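Local coordinates for Melibiose/raffinose/stachyose-binding protein MelE (Bacillus subtilis subsp. subtilis str. 168, PDB 4R6H) that binds melibiose, raffinose and stachyose as the solute-binding component of the MelEDC-MsmX ABC transporter, which imports these sugars, at residues 148-153 and 284-289; 169-174 and 241-246; 183-188 and 266-271; 289-294 and 301-306. All blocks are in the same frame, centred on the assembly; numbering follows the deposited sequence.

Contact 1. Residues 148-153 and 284-289; sequences NRNILD and NVKVGI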
loop_
_atom_site.group_PDB
_atom_site.type_symbol
_atom_site.label_atom_id
_atom_site.label_comp_id
_atom_site.label_asym_id
_atom_site.label_seq_id
_atom_site.Cartn_x
_atom_site.Cartn_y
_atom_site.Cartn_z
ATOM N N ASN A 148 5.951 -8.766 -16.747
ATOM C CA ASN A 148 7.040 -8.758 -17.723
ATOM C C ASN A 148 6.483 -8.367 -19.074
ATOM O O ASN A 148 5.729 -9.114 -19.677
ATOM C CB ASN A 148 7.679 -10.140 -17.757
ATOM C CG ASN A 148 8.848 -10.225 -18.678
ATOM O OD1 ASN A 148 8.826 -9.664 -19.788
ATOM N ND2 ASN A 148 9.865 -10.956 -18.258
ATOM N N ARG A 149 6.805 -7.156 -19.523
ATOM C CA ARG A 149 6.238 -6.618 -20.762
ATOM C C ARG A 149 6.561 -7.495 -21.976
ATOM O O ARG A 149 5.690 -7.729 -22.826
ATOM C CB ARG A 149 6.751 -5.216 -21.006
ATOM C CG ARG A 149 6.484 -4.198 -19.905
ATOM C CD ARG A 149 7.058 -2.845 -20.313
ATOM N NE ARG A 149 6.978 -1.792 -19.316
ATOM C CZ ARG A 149 5.980 -0.910 -19.202
ATOM N NH1 ARG A 149 6.092 0.003 -18.271
ATOM N NH2 ARG A 149 4.929 -0.906 -20.019
ATOM N N ASN A 150 7.777 -7.999 -22.023
ATOM C CA ASN A 150 8.230 -8.774 -23.168
ATOM C C ASN A 150 7.482 -10.103 -23.261
ATOM O O ASN A 150 7.153 -10.536 -24.369
ATOM C CB ASN A 150 9.733 -8.988 -23.020
ATOM C CG ASN A 150 10.447 -7.773 -22.371
ATOM O OD1 ASN A 150 10.862 -6.861 -23.083
ATOM N ND2 ASN A 150 10.540 -7.737 -21.007
ATOM N N ILE A 151 7.195 -10.727 -22.098
ATOM C CA ILE A 151 6.479 -11.991 -22.112
ATOM C C ILE A 151 5.069 -11.810 -22.633
ATOM O O ILE A 151 4.572 -12.605 -23.444
ATOM C CB ILE A 151 6.499 -12.671 -20.711
ATOM C CG1 ILE A 151 7.889 -13.185 -20.383
ATOM C CG2 ILE A 151 5.496 -13.798 -20.624
ATOM C CD1 ILE A 151 8.047 -13.694 -18.967
ATOM N N LEU A 152 4.385 -10.760 -22.180
ATOM C CA LEU A 152 3.058 -10.511 -22.680
ATOM C C LEU A 152 3.073 -10.229 -24.190
ATOM O O LEU A 152 2.242 -10.777 -24.891
ATOM C CB LEU A 152 2.319 -9.404 -21.931
ATOM C CG LEU A 152 1.650 -9.786 -20.617
ATOM C CD1 LEU A 152 2.523 -10.483 -19.602
ATOM C CD2 LEU A 152 0.921 -8.586 -20.042
ATOM N N ASP A 153 4.049 -9.453 -24.672
ATOM C CA ASP A 153 4.162 -9.233 -26.121
ATOM C C ASP A 153 4.450 -10.518 -26.893
ATOM O O ASP A 153 3.860 -10.746 -27.950
ATOM C CB ASP A 153 5.222 -8.183 -26.432
ATOM C CG ASP A 153 4.753 -6.760 -26.125
ATOM O OD1 ASP A 153 3.523 -6.550 -26.063
ATOM O OD2 ASP A 153 5.624 -5.897 -25.976
ATOM N N ASN A 284 17.636 -5.899 -20.068
ATOM C CA ASN A 284 16.814 -6.363 -21.145
ATOM C C ASN A 284 15.421 -6.787 -20.712
ATOM O O ASN A 284 14.601 -7.040 -21.566
ATOM C CB ASN A 284 17.439 -7.549 -21.830
ATOM C CG ASN A 284 18.768 -7.205 -22.428
ATOM O OD1 ASN A 284 18.815 -6.402 -23.363
ATOM N ND2 ASN A 284 19.843 -7.709 -21.847
ATOM N N VAL A 285 15.159 -6.859 -19.406
ATOM C CA VAL A 285 13.811 -7.176 -18.931
ATOM C C VAL A 285 13.123 -5.924 -18.419
ATOM O O VAL A 285 13.643 -5.259 -17.526
ATOM C CB VAL A 285 13.867 -8.217 -17.785
ATOM C CG1 VAL A 285 12.480 -8.512 -17.175
ATOM C CG2 VAL A 285 14.471 -9.510 -18.305
ATOM N N LYS A 286 11.972 -5.628 -19.013
ATOM C CA LYS A 286 11.206 -4.447 -18.707
ATOM C C LYS A 286 9.966 -4.881 -17.927
ATOM O O LYS A 286 9.112 -5.629 -18.446
ATOM C CB LYS A 286 10.750 -3.718 -19.972
ATOM C CG LYS A 286 11.844 -3.370 -20.984
ATOM C CD LYS A 286 12.877 -2.403 -20.427
ATOM C CE LYS A 286 13.872 -1.962 -21.507
ATOM N NZ LYS A 286 13.238 -1.124 -22.566
ATOM N N VAL A 287 9.902 -4.463 -16.683
ATOM C CA VAL A 287 8.761 -4.741 -15.791
ATOM C C VAL A 287 7.885 -3.505 -15.765
ATOM O O VAL A 287 8.356 -2.392 -15.529
ATOM C CB VAL A 287 9.221 -5.083 -14.357
ATOM C CG1 VAL A 287 8.018 -5.314 -13.442
ATOM C CG2 VAL A 287 10.143 -6.303 -14.399
ATOM N N GLY A 288 6.598 -3.700 -16.012
ATOM C CA GLY A 288 5.584 -2.676 -15.945
ATOM C C GLY A 288 4.596 -2.940 -14.829
ATOM O O GLY A 288 4.631 -3.989 -14.202
ATOM N N ILE A 289 3.727 -1.965 -14.600
ATOM C CA ILE A 289 2.595 -2.155 -13.681
ATOM C C ILE A 289 1.292 -1.796 -14.364
ATOM O O ILE A 289 1.252 -0.957 -15.274
ATOM C CB ILE A 289 2.755 -1.380 -12.330
ATOM C CG1 ILE A 289 3.000 0.113 -12.582
ATOM C CG2 ILE A 289 3.876 -1.986 -11.524
ATOM C CD1 ILE A 289 2.874 1.015 -11.386
HETATM O O HOH W 1 8.632 -0.510 -17.415
HETATM O O HOH W 2 13.711 -5.608 -23.827
#

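Contact 2. Residues 169-174 and 241-246; sequences ALRTIK and EKLINI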
loop_
_atom_site.group_PDB
_atom_site.type_symbol
_atom_site.label_atom_id
_atom_site.label_comp_id
_atom_site.label_asym_id
_atom_site.label_seq_id
_atom_site.Cartn_x
_atom_site.Cartn_y
_atom_site.Cartn_z
ATOM N N ALA A 169 -5.345 -14.795 -19.388
ATOM C CA ALA A 169 -3.931 -14.560 -19.707
ATOM C C ALA A 169 -3.002 -15.570 -19.056
ATOM O O ALA A 169 -2.035 -16.018 -19.643
ATOM C CB ALA A 169 -3.519 -13.144 -19.303
ATOM N N LEU A 170 -3.251 -15.892 -17.775
ATOM C CA LEU A 170 -2.445 -16.881 -17.074
ATOM C C LEU A 170 -2.498 -18.220 -17.779
ATOM O O LEU A 170 -1.502 -18.881 -17.939
ATOM C CB LEU A 170 -2.920 -17.020 -15.596
ATOM C CG LEU A 170 -2.833 -15.738 -14.763
ATOM C CD1 LEU A 170 -3.202 -16.092 -13.342
ATOM C CD2 LEU A 170 -1.444 -15.094 -14.830
ATOM N N ARG A 171 -3.716 -18.617 -18.173
ATOM C CA ARG A 171 -3.887 -19.877 -18.921
ATOM C C ARG A 171 -3.108 -19.841 -20.229
ATOM O O ARG A 171 -2.444 -20.820 -20.597
ATOM C CB ARG A 171 -5.374 -20.145 -19.177
ATOM C CG ARG A 171 -6.104 -20.583 -17.920
ATOM C CD ARG A 171 -7.316 -21.474 -18.213
ATOM N NE ARG A 171 -8.082 -20.906 -19.297
ATOM C CZ ARG A 171 -8.967 -19.925 -19.158
ATOM N NH1 ARG A 171 -9.574 -19.468 -20.232
ATOM N NH2 ARG A 171 -9.291 -19.435 -17.957
ATOM N N THR A 172 -3.135 -18.695 -20.900
ATOM C CA THR A 172 -2.370 -18.550 -22.158
ATOM C C THR A 172 -0.880 -18.720 -21.948
ATOM O O THR A 172 -0.167 -19.392 -22.702
ATOM C CB THR A 172 -2.632 -17.173 -22.796
ATOM O OG1 THR A 172 -4.009 -17.086 -23.162
ATOM C CG2 THR A 172 -1.718 -16.952 -24.023
ATOM N N ILE A 173 -0.362 -18.081 -20.907
ATOM C CA ILE A 173 1.051 -18.189 -20.610
ATOM C C ILE A 173 1.439 -19.635 -20.299
ATOM O O ILE A 173 2.487 -20.128 -20.754
ATOM C CB ILE A 173 1.395 -17.218 -19.432
ATOM C CG1 ILE A 173 1.273 -15.765 -19.894
ATOM C CG2 ILE A 173 2.767 -17.454 -18.866
ATOM C CD1 ILE A 173 0.902 -14.786 -18.785
ATOM N N LYS A 174 0.614 -20.342 -19.522
ATOM C CA LYS A 174 0.903 -21.696 -19.193
ATOM C C LYS A 174 0.945 -22.538 -20.477
ATOM O O LYS A 174 1.882 -23.316 -20.649
ATOM C CB LYS A 174 -0.098 -22.260 -18.175
ATOM C CG LYS A 174 0.175 -23.735 -17.902
ATOM C CD LYS A 174 -0.767 -24.355 -16.889
ATOM C CE LYS A 174 -2.010 -24.945 -17.518
ATOM N NZ LYS A 174 -2.802 -25.828 -16.582
ATOM N N GLU A 241 -4.858 -25.328 -11.362
ATOM C CA GLU A 241 -4.605 -25.201 -12.800
ATOM C C GLU A 241 -3.176 -24.838 -13.143
ATOM O O GLU A 241 -2.868 -24.597 -14.319
ATOM C CB GLU A 241 -5.531 -24.184 -13.369
ATOM C CG GLU A 241 -6.997 -24.588 -13.213
ATOM C CD GLU A 241 -7.967 -23.512 -13.576
ATOM O OE1 GLU A 241 -7.633 -22.679 -14.450
ATOM O OE2 GLU A 241 -9.080 -23.442 -12.999
ATOM N N LYS A 242 -2.323 -24.825 -12.140
ATOM C CA LYS A 242 -0.891 -24.556 -12.269
ATOM C C LYS A 242 -0.651 -23.180 -12.867
ATOM O O LYS A 242 0.252 -22.998 -13.699
ATOM C CB LYS A 242 -0.186 -25.667 -13.069
ATOM C CG LYS A 242 -0.385 -27.058 -12.442
ATOM C CD LYS A 242 -1.502 -27.823 -13.154
ATOM C CE LYS A 242 -1.883 -29.108 -12.432
ATOM N NZ LYS A 242 -0.731 -30.032 -12.264
ATOM N N LEU A 243 -1.454 -22.215 -12.427
ATOM C CA LEU A 243 -1.279 -20.808 -12.895
ATOM C C LEU A 243 -0.424 -20.014 -11.922
ATOM O O LEU A 243 0.010 -18.914 -12.241
ATOM C CB LEU A 243 -2.595 -20.141 -13.047
ATOM C CG LEU A 243 -3.593 -20.917 -13.923
ATOM C CD1 LEU A 243 -4.926 -20.207 -14.034
ATOM C CD2 LEU A 243 -2.974 -21.207 -15.278
ATOM N N ILE A 244 -0.215 -20.553 -10.731
ATOM C CA ILE A 244 0.765 -20.034 -9.786
ATOM C C ILE A 244 1.948 -20.993 -9.713
ATOM O O ILE A 244 1.909 -22.114 -10.267
ATOM C CB ILE A 244 0.133 -19.656 -8.410
ATOM C CG1 ILE A 244 -0.503 -20.877 -7.740
ATOM C CG2 ILE A 244 -0.885 -18.529 -8.573
ATOM C CD1 ILE A 244 -0.793 -20.666 -6.259
ATOM N N ASN A 245 3.037 -20.549 -9.112
ATOM C CA ASN A 245 4.172 -21.393 -8.949
ATOM C C ASN A 245 3.867 -22.628 -8.082
ATOM O O ASN A 245 3.232 -22.539 -7.038
ATOM C CB ASN A 245 5.399 -20.649 -8.406
ATOM C CG ASN A 245 5.103 -19.659 -7.282
ATOM O OD1 ASN A 245 4.150 -18.890 -7.352
ATOM N ND2 ASN A 245 5.966 -19.632 -6.286
ATOM N N ILE A 246 4.378 -23.758 -8.547
ATOM C CA ILE A 246 4.219 -25.044 -7.859
ATOM C C ILE A 246 4.762 -25.017 -6.441
ATOM O O ILE A 246 4.179 -25.649 -5.554
ATOM C CB ILE A 246 4.860 -26.200 -8.700
ATOM C CG1 ILE A 246 4.457 -27.584 -8.156
ATOM C CG2 ILE A 246 6.366 -26.081 -8.759
ATOM C CD1 ILE A 246 2.982 -27.900 -8.289
#

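Contact 3. Residues 183-188 and 266-271; sequences PFWFAG and AFTMQG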
loop_
_atom_site.group_PDB
_atom_site.type_symbol
_atom_site.label_atom_id
_atom_site.label_comp_id
_atom_site.label_asym_id
_atom_site.label_seq_id
_atom_site.Cartn_x
_atom_site.Cartn_y
_atom_site.Cartn_z
ATOM N N PRO A 183 2.991 -18.240 -14.491
ATOM C CA PRO A 183 2.109 -17.166 -14.913
ATOM C C PRO A 183 1.913 -16.109 -13.807
ATOM O O PRO A 183 1.964 -14.896 -14.137
ATOM C CB PRO A 183 0.804 -17.879 -15.285
ATOM C CG PRO A 183 1.242 -19.274 -15.603
ATOM C CD PRO A 183 2.370 -19.568 -14.717
ATOM N N PHE A 184 1.727 -16.526 -12.548
ATOM C CA PHE A 184 1.470 -15.576 -11.447
ATOM C C PHE A 184 2.217 -16.077 -10.253
ATOM O O PHE A 184 1.927 -17.133 -9.767
ATOM C CB PHE A 184 -0.025 -15.561 -11.221
ATOM C CG PHE A 184 -0.542 -14.543 -10.237
ATOM C CD1 PHE A 184 0.128 -13.344 -9.976
ATOM C CD2 PHE A 184 -1.790 -14.739 -9.655
ATOM C CE1 PHE A 184 -0.418 -12.396 -9.122
ATOM C CE2 PHE A 184 -2.350 -13.780 -8.818
ATOM C CZ PHE A 184 -1.648 -12.626 -8.534
ATOM N N TRP A 185 3.226 -15.362 -9.802
ATOM C CA TRP A 185 4.175 -15.868 -8.812
ATOM C C TRP A 185 3.939 -15.315 -7.441
ATOM O O TRP A 185 3.711 -14.133 -7.276
ATOM C CB TRP A 185 5.608 -15.524 -9.243
ATOM C CG TRP A 185 6.695 -16.182 -8.458
ATOM C CD1 TRP A 185 7.320 -17.365 -8.737
ATOM C CD2 TRP A 185 7.356 -15.639 -7.328
ATOM N NE1 TRP A 185 8.304 -17.616 -7.812
ATOM C CE2 TRP A 185 8.363 -16.567 -6.932
ATOM C CE3 TRP A 185 7.206 -14.465 -6.591
ATOM C CZ2 TRP A 185 9.191 -16.337 -5.821
ATOM C CZ3 TRP A 185 8.029 -14.247 -5.505
ATOM C CH2 TRP A 185 9.026 -15.157 -5.149
ATOM N N PHE A 186 3.943 -16.213 -6.457
ATOM C CA PHE A 186 3.825 -15.871 -5.036
ATOM C C PHE A 186 4.998 -16.339 -4.220
ATOM O O PHE A 186 5.406 -17.513 -4.307
ATOM C CB PHE A 186 2.558 -16.545 -4.402
ATOM C CG PHE A 186 1.273 -15.865 -4.738
ATOM C CD1 PHE A 186 0.612 -16.169 -5.898
ATOM C CD2 PHE A 186 0.735 -14.918 -3.901
ATOM C CE1 PHE A 186 -0.585 -15.549 -6.227
ATOM C CE2 PHE A 186 -0.455 -14.292 -4.195
ATOM C CZ PHE A 186 -1.122 -14.609 -5.378
ATOM N N ALA A 187 5.458 -15.450 -3.373
ATOM C CA ALA A 187 6.447 -15.818 -2.355
ATOM C C ALA A 187 5.663 -16.320 -1.107
ATOM O O ALA A 187 5.635 -15.647 -0.080
ATOM C CB ALA A 187 7.342 -14.647 -2.021
ATOM N N GLY A 188 5.068 -17.513 -1.225
ATOM C CA GLY A 188 4.098 -17.993 -0.278
ATOM C C GLY A 188 4.723 -18.406 1.045
ATOM O O GLY A 188 4.004 -18.648 2.010
ATOM N N ALA A 266 5.637 -14.164 -15.345
ATOM C CA ALA A 266 4.842 -13.188 -16.109
ATOM C C ALA A 266 4.245 -12.079 -15.252
ATOM O O ALA A 266 4.452 -10.909 -15.536
ATOM C CB ALA A 266 3.758 -13.875 -16.924
ATOM N N PHE A 267 3.503 -12.443 -14.214
ATOM C CA PHE A 267 2.843 -11.496 -13.305
ATOM C C PHE A 267 3.213 -11.784 -11.857
ATOM O O PHE A 267 3.436 -12.925 -11.461
ATOM C CB PHE A 267 1.345 -11.634 -13.374
ATOM C CG PHE A 267 0.721 -11.203 -14.662
ATOM C CD1 PHE A 267 0.283 -9.891 -14.830
ATOM C CD2 PHE A 267 0.454 -12.133 -15.676
ATOM C CE1 PHE A 267 -0.381 -9.517 -15.985
ATOM C CE2 PHE A 267 -0.182 -11.748 -16.849
ATOM C CZ PHE A 267 -0.607 -10.448 -17.005
ATOM N N THR A 268 3.171 -10.732 -11.046
ATOM C CA THR A 268 3.243 -10.874 -9.586
ATOM C C THR A 268 2.562 -9.673 -8.972
ATOM O O THR A 268 2.389 -8.671 -9.643
ATOM C CB THR A 268 4.691 -11.095 -9.083
ATOM O OG1 THR A 268 4.666 -11.582 -7.747
ATOM C CG2 THR A 268 5.526 -9.818 -9.136
ATOM N N MET A 269 2.130 -9.770 -7.717
ATOM C CA MET A 269 1.545 -8.609 -7.054
ATOM C C MET A 269 2.585 -7.554 -6.844
ATOM O O MET A 269 3.774 -7.832 -6.656
ATOM C CB MET A 269 0.952 -8.989 -5.703
ATOM C CG MET A 269 -0.137 -10.047 -5.676
ATOM S SD MET A 269 -1.737 -9.764 -6.412
ATOM C CE MET A 269 -2.284 -8.259 -5.550
ATOM N N GLN A 270 2.143 -6.297 -6.935
ATOM C CA GLN A 270 3.124 -5.235 -6.946
ATOM C C GLN A 270 3.841 -5.095 -5.620
ATOM O O GLN A 270 3.207 -5.060 -4.565
ATOM C CB GLN A 270 2.400 -3.978 -7.265
ATOM C CG GLN A 270 3.290 -2.913 -7.786
ATOM C CD GLN A 270 2.436 -1.811 -8.287
ATOM O OE1 GLN A 270 1.425 -2.071 -8.956
ATOM N NE2 GLN A 270 2.833 -0.591 -8.021
ATOM N N GLY A 271 5.166 -5.010 -5.684
ATOM C CA GLY A 271 5.986 -4.758 -4.498
ATOM C C GLY A 271 6.557 -3.342 -4.430
ATOM O O GLY A 271 6.888 -2.843 -3.344
HETATM O O HOH W 3 2.004 -12.309 -6.143
#

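Contact 4. Residues 289-294 and 301-306; sequences IIPTPA and PIWIGG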
loop_
_atom_site.group_PDB
_atom_site.type_symbol
_atom_site.label_atom_id
_atom_site.label_comp_id
_atom_site.label_asym_id
_atom_site.label_seq_id
_atom_site.Cartn_x
_atom_site.Cartn_y
_atom_site.Cartn_z
ATOM N N ILE A 289 3.727 -1.965 -14.600
ATOM C CA ILE A 289 2.595 -2.155 -13.681
ATOM C C ILE A 289 1.292 -1.796 -14.364
ATOM O O ILE A 289 1.252 -0.957 -15.274
ATOM C CB ILE A 289 2.755 -1.380 -12.330
ATOM C CG1 ILE A 289 3.000 0.113 -12.582
ATOM C CG2 ILE A 289 3.876 -1.986 -11.524
ATOM C CD1 ILE A 289 2.874 1.015 -11.386
ATOM N N ILE A 290 0.229 -2.461 -13.935
ATOM C CA ILE A 290 -1.132 -2.156 -14.318
ATOM C C ILE A 290 -1.983 -2.084 -13.060
ATOM O O ILE A 290 -1.640 -2.669 -12.050
ATOM C CB ILE A 290 -1.725 -3.199 -15.318
ATOM C CG1 ILE A 290 -1.720 -4.599 -14.722
ATOM C CG2 ILE A 290 -0.969 -3.143 -16.628
ATOM C CD1 ILE A 290 -2.290 -5.616 -15.702
ATOM N N PRO A 291 -3.128 -1.373 -13.154
ATOM C CA PRO A 291 -4.031 -1.296 -12.023
ATOM C C PRO A 291 -4.584 -2.685 -11.669
ATOM O O PRO A 291 -4.520 -3.630 -12.474
ATOM C CB PRO A 291 -5.175 -0.408 -12.538
ATOM C CG PRO A 291 -4.745 0.185 -13.800
ATOM C CD PRO A 291 -3.559 -0.561 -14.293
ATOM N N THR A 292 -5.153 -2.786 -10.490
ATOM C CA THR A 292 -5.822 -4.016 -10.059
ATOM C C THR A 292 -7.028 -4.255 -10.946
ATOM O O THR A 292 -7.868 -3.368 -11.077
ATOM C CB THR A 292 -6.282 -3.911 -8.587
ATOM O OG1 THR A 292 -5.140 -3.691 -7.745
ATOM C CG2 THR A 292 -6.942 -5.188 -8.124
ATOM N N PRO A 293 -7.116 -5.445 -11.581
ATOM C CA PRO A 293 -8.300 -5.718 -12.399
ATOM C C PRO A 293 -9.612 -5.649 -11.632
ATOM O O PRO A 293 -9.687 -6.036 -10.460
ATOM C CB PRO A 293 -8.044 -7.131 -12.890
ATOM C CG PRO A 293 -6.549 -7.270 -12.944
ATOM C CD PRO A 293 -6.093 -6.484 -11.716
ATOM N N ALA A 294 -10.645 -5.213 -12.346
ATOM C CA ALA A 294 -12.005 -5.209 -11.841
ATOM C C ALA A 294 -12.582 -6.626 -11.826
ATOM O O ALA A 294 -12.073 -7.531 -12.486
ATOM C CB ALA A 294 -12.864 -4.324 -12.734
ATOM N N PRO A 301 -10.874 -0.961 -13.585
ATOM C CA PRO A 301 -9.693 -1.291 -12.775
ATOM C C PRO A 301 -9.377 -0.147 -11.812
ATOM O O PRO A 301 -9.823 1.003 -12.004
ATOM C CB PRO A 301 -8.577 -1.482 -13.802
ATOM C CG PRO A 301 -9.294 -1.726 -15.111
ATOM C CD PRO A 301 -10.602 -1.027 -15.029
ATOM N N ILE A 302 -8.606 -0.457 -10.789
ATOM C CA ILE A 302 -8.424 0.458 -9.673
ATOM C C ILE A 302 -6.983 0.358 -9.167
ATOM O O ILE A 302 -6.411 -0.736 -9.084
ATOM C CB ILE A 302 -9.484 0.116 -8.552
ATOM C CG1 ILE A 302 -9.579 1.169 -7.476
ATOM C CG2 ILE A 302 -9.238 -1.254 -7.934
ATOM C CD1 ILE A 302 -10.187 2.446 -7.933
ATOM N N TRP A 303 -6.390 1.518 -8.822
ATOM C CA TRP A 303 -5.148 1.515 -8.037
ATOM C C TRP A 303 -5.453 1.418 -6.540
ATOM O O TRP A 303 -6.338 2.113 -6.045
ATOM C CB TRP A 303 -4.349 2.792 -8.265
ATOM C CG TRP A 303 -3.720 2.980 -9.625
ATOM C CD1 TRP A 303 -3.950 4.001 -10.479
ATOM C CD2 TRP A 303 -2.718 2.172 -10.240
ATOM N NE1 TRP A 303 -3.208 3.875 -11.594
ATOM C CE2 TRP A 303 -2.419 2.757 -11.483
ATOM C CE3 TRP A 303 -2.065 0.987 -9.876
ATOM C CZ2 TRP A 303 -1.504 2.208 -12.363
ATOM C CZ3 TRP A 303 -1.127 0.453 -10.721
ATOM C CH2 TRP A 303 -0.862 1.036 -11.965
ATOM N N ILE A 304 -4.700 0.600 -5.827
ATOM C CA ILE A 304 -4.900 0.408 -4.385
ATOM C C ILE A 304 -3.797 1.051 -3.612
ATOM O O ILE A 304 -2.599 0.854 -3.911
ATOM C CB ILE A 304 -4.941 -1.081 -4.000
ATOM C CG1 ILE A 304 -6.037 -1.860 -4.780
ATOM C CG2 ILE A 304 -5.109 -1.253 -2.516
ATOM C CD1 ILE A 304 -7.406 -1.291 -4.623
ATOM N N GLY A 305 -4.157 1.775 -2.575
ATOM C CA GLY A 305 -3.120 2.351 -1.700
ATOM C C GLY A 305 -3.556 3.643 -1.076
ATOM O O GLY A 305 -4.284 3.651 -0.058
ATOM N N GLY A 306 -3.146 4.721 -1.704
ATOM C CA GLY A 306 -3.450 6.062 -1.203
ATOM C C GLY A 306 -2.382 6.525 -0.263
ATOM O O GLY A 306 -1.267 6.739 -0.695
#

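Contact 1. Residues 148-153 and 284-289
A capped strand-to-helix junction meets a neighbouring strand here: N148, the last residue of strand 141-148 and the N-cap of helix 149-155, forms an antiparallel, non-hydrogen-bonded pair with V287. One step on, the first helical residue adds a single further backbone bond to the strand side, R149 N to K286 O at 3.0 Å. A chi1 of -177° swings the N148 side chain away from its own nitrogen and turns OD1 back over the first helical turn. Two donors grip OD1 from opposite faces of the amide, I151 N at 3.0 Å and N150 ND2 at 2.9 Å. The amide's ND2 brushes V285 CG1 at 3.7 Å and bonds to N263, so both ends of the group are fixed.

R149, in one of its two modelled conformers, runs extended across K286 CB and lays one guanidinium face over G288 CA, with NH1 to G288 CA at 3.6 Å. Its charge is met by D361, a salt-bridge partner that also accepts from I289 N. In the guanidinium plane, a water accepts from R149 NH1 and donates to V287 O, 2.7 Å from each. A second water joins N150 OD1 to N284 O. The fold-back onto I151 N is the classic asparagine N-cap of a helix, here placed where strand 141-148 runs into helix 149-155 of the alpha/beta lobe.

Contact 2. Residues 169-174 and 241-246
R171 and E241 bring the flat groups of this contact, a guanidinium and a carboxylate whose planes are turned 52° apart. Neither takes an atom of the opposing segment onto a face: the touch is made by the aliphatic R171 CD, 4.0 Å from E241 OE1, while R171 NH2 stays 5.1 Å from that oxygen. The opposite charges are therefore near each other without forming a salt bridge. A third flat group, the main-chain carbonyl of E241, receives K174 NZ at 2.6 Å. The ammonium approaches from above the carbonyl plane, 36° out of it. The K174 chain leaves its backbone pointing away from the main-chain nitrogen (chi1 176°) and bends further out to reach the carbonyl, its CD passing K242 O at 3.6 Å on the way.

Beneath these polar ends, L243 plugs against helix 163-177. Its CB meets L170 CB at 4.0 Å, CD2 rests on L170 O at 3.8 Å, and CD1 lies against R171 CG. L170 also packs on P183, F184 and F267 of the sheet and on M238 of helix 229-240, placing the contact at the margin of the hydrophobic core.

Residues 241-246 follow helix 229-240. K242, with positive phi, is the C-prime residue of a Schellman motif, and L243 N returns to M238 O. Because a helix C-terminus collects partial negative charge, the K174 ammonium on E241 O is probably favoured electrostatically as well as by its hydrogen bond, with the carboxylate of E241 adding at most a longer-range attraction.

Contact 3. Residues 183-188 and 266-271
F184 and F267 form a parallel bridge between strands 182-185 and 265-269, within the mixed sheet of one alpha/beta lobe of this solute-binding protein. The backbone bonds are those of parallel pairing: F267 N donates to P183 O at 2.9 Å and W185 N to F267 O at 3.0 Å. F267 O also receives a CA-H...O contact from F184 CA at 3.3 Å.

Aromatic and sulfur contacts gather round the F184 ring. Carried by a near-trans first torsion (chi1 -174°), this ring leans along strand 265-269, and F267 O, T268 CA and M269 SD all lie around its edge. M269, bent twice along its chain, makes a Met-aromatic contact with SD 3.6 Å from F184 CZ; the sulfur is 86° off the ring normal, almost in the ring plane. F186 CE1 lies over one face of the same ring. F166, from helix 163-177, meets the rings of both F184 and F267 edge-to-face, tying that helix to the sheet.

The remaining polar contacts run through a side chain and a water. The W185 and T268 side chains lie side by side and point the same way, and T268 OG1 donates to W185 O at 2.8 Å. A water spans the next position along the two chains, donating to W185 O at 2.7 Å and accepting from M269 N at 3.0 Å, and its oxygen sits 3.6 Å above the centre of the F186 ring.

Contact 4. Residues 289-294 and 301-306
This is a buried contact between two strand regions joined by a short loop: P291 and T292, where strand 287-291 runs out, meet I302 and W303, where the chain enters strand 303-306. T292 and I302 form an antiparallel, hydrogen-bonded pair: T292 N donates to I302 O at 2.8 Å, and I302 N returns a bond to T292 O at 3.0 Å. It is a single bridge, and the short strand axes stand 91° apart, consistent with the strands diverging beyond it.

W303 lays its indole against the incoming strand. P291 CB is 4.2 Å from the centroid of the six-membered ring and only 8° off its normal, a CH-pi contact over the face, while I289 CD1 reaches W303 CH2 at 3.8 Å. Both strands also pair antiparallel with strand 141-148, in the branched mixed sheet of an alpha/beta solute-binding lobe. From that strand K142 adds a cation-pi contact to W303, and Y362 meets the indole edge-to-face.

Prolines close the loop side, P291 CB on P301 CB at 3.8 Å. A chi1 of -60° sets the T292 hydroxyl beside its own backbone N and 3.6 Å from I304 CG1, where OG1 is hydrogen-bonded to Q200 NE2 of helix 192-206.

Contacts 1, 3 and 4 all reach one mixed sheet, while contact 2 fastens a helix and a loop beside it; all four lie in one lobe of the protein, here in its open conformation. Contact 3 is the middle piece, its centre 11 Å from that of contact 2, 13 Å from contact 1 and 15 Å from contact 4. N148 N lies 2.9 Å from A266 O, a probable hydrogen bond that joins contacts 1 and 3; N245 OD1 and F186 N, 2.8 Å apart, link contacts 2 and 3. Contacts 1 and 4 share I289, and Q270 of contact 3 packs on that residue and on W303. Contacts 2 and 4 do not touch, their centres about 21 Å apart.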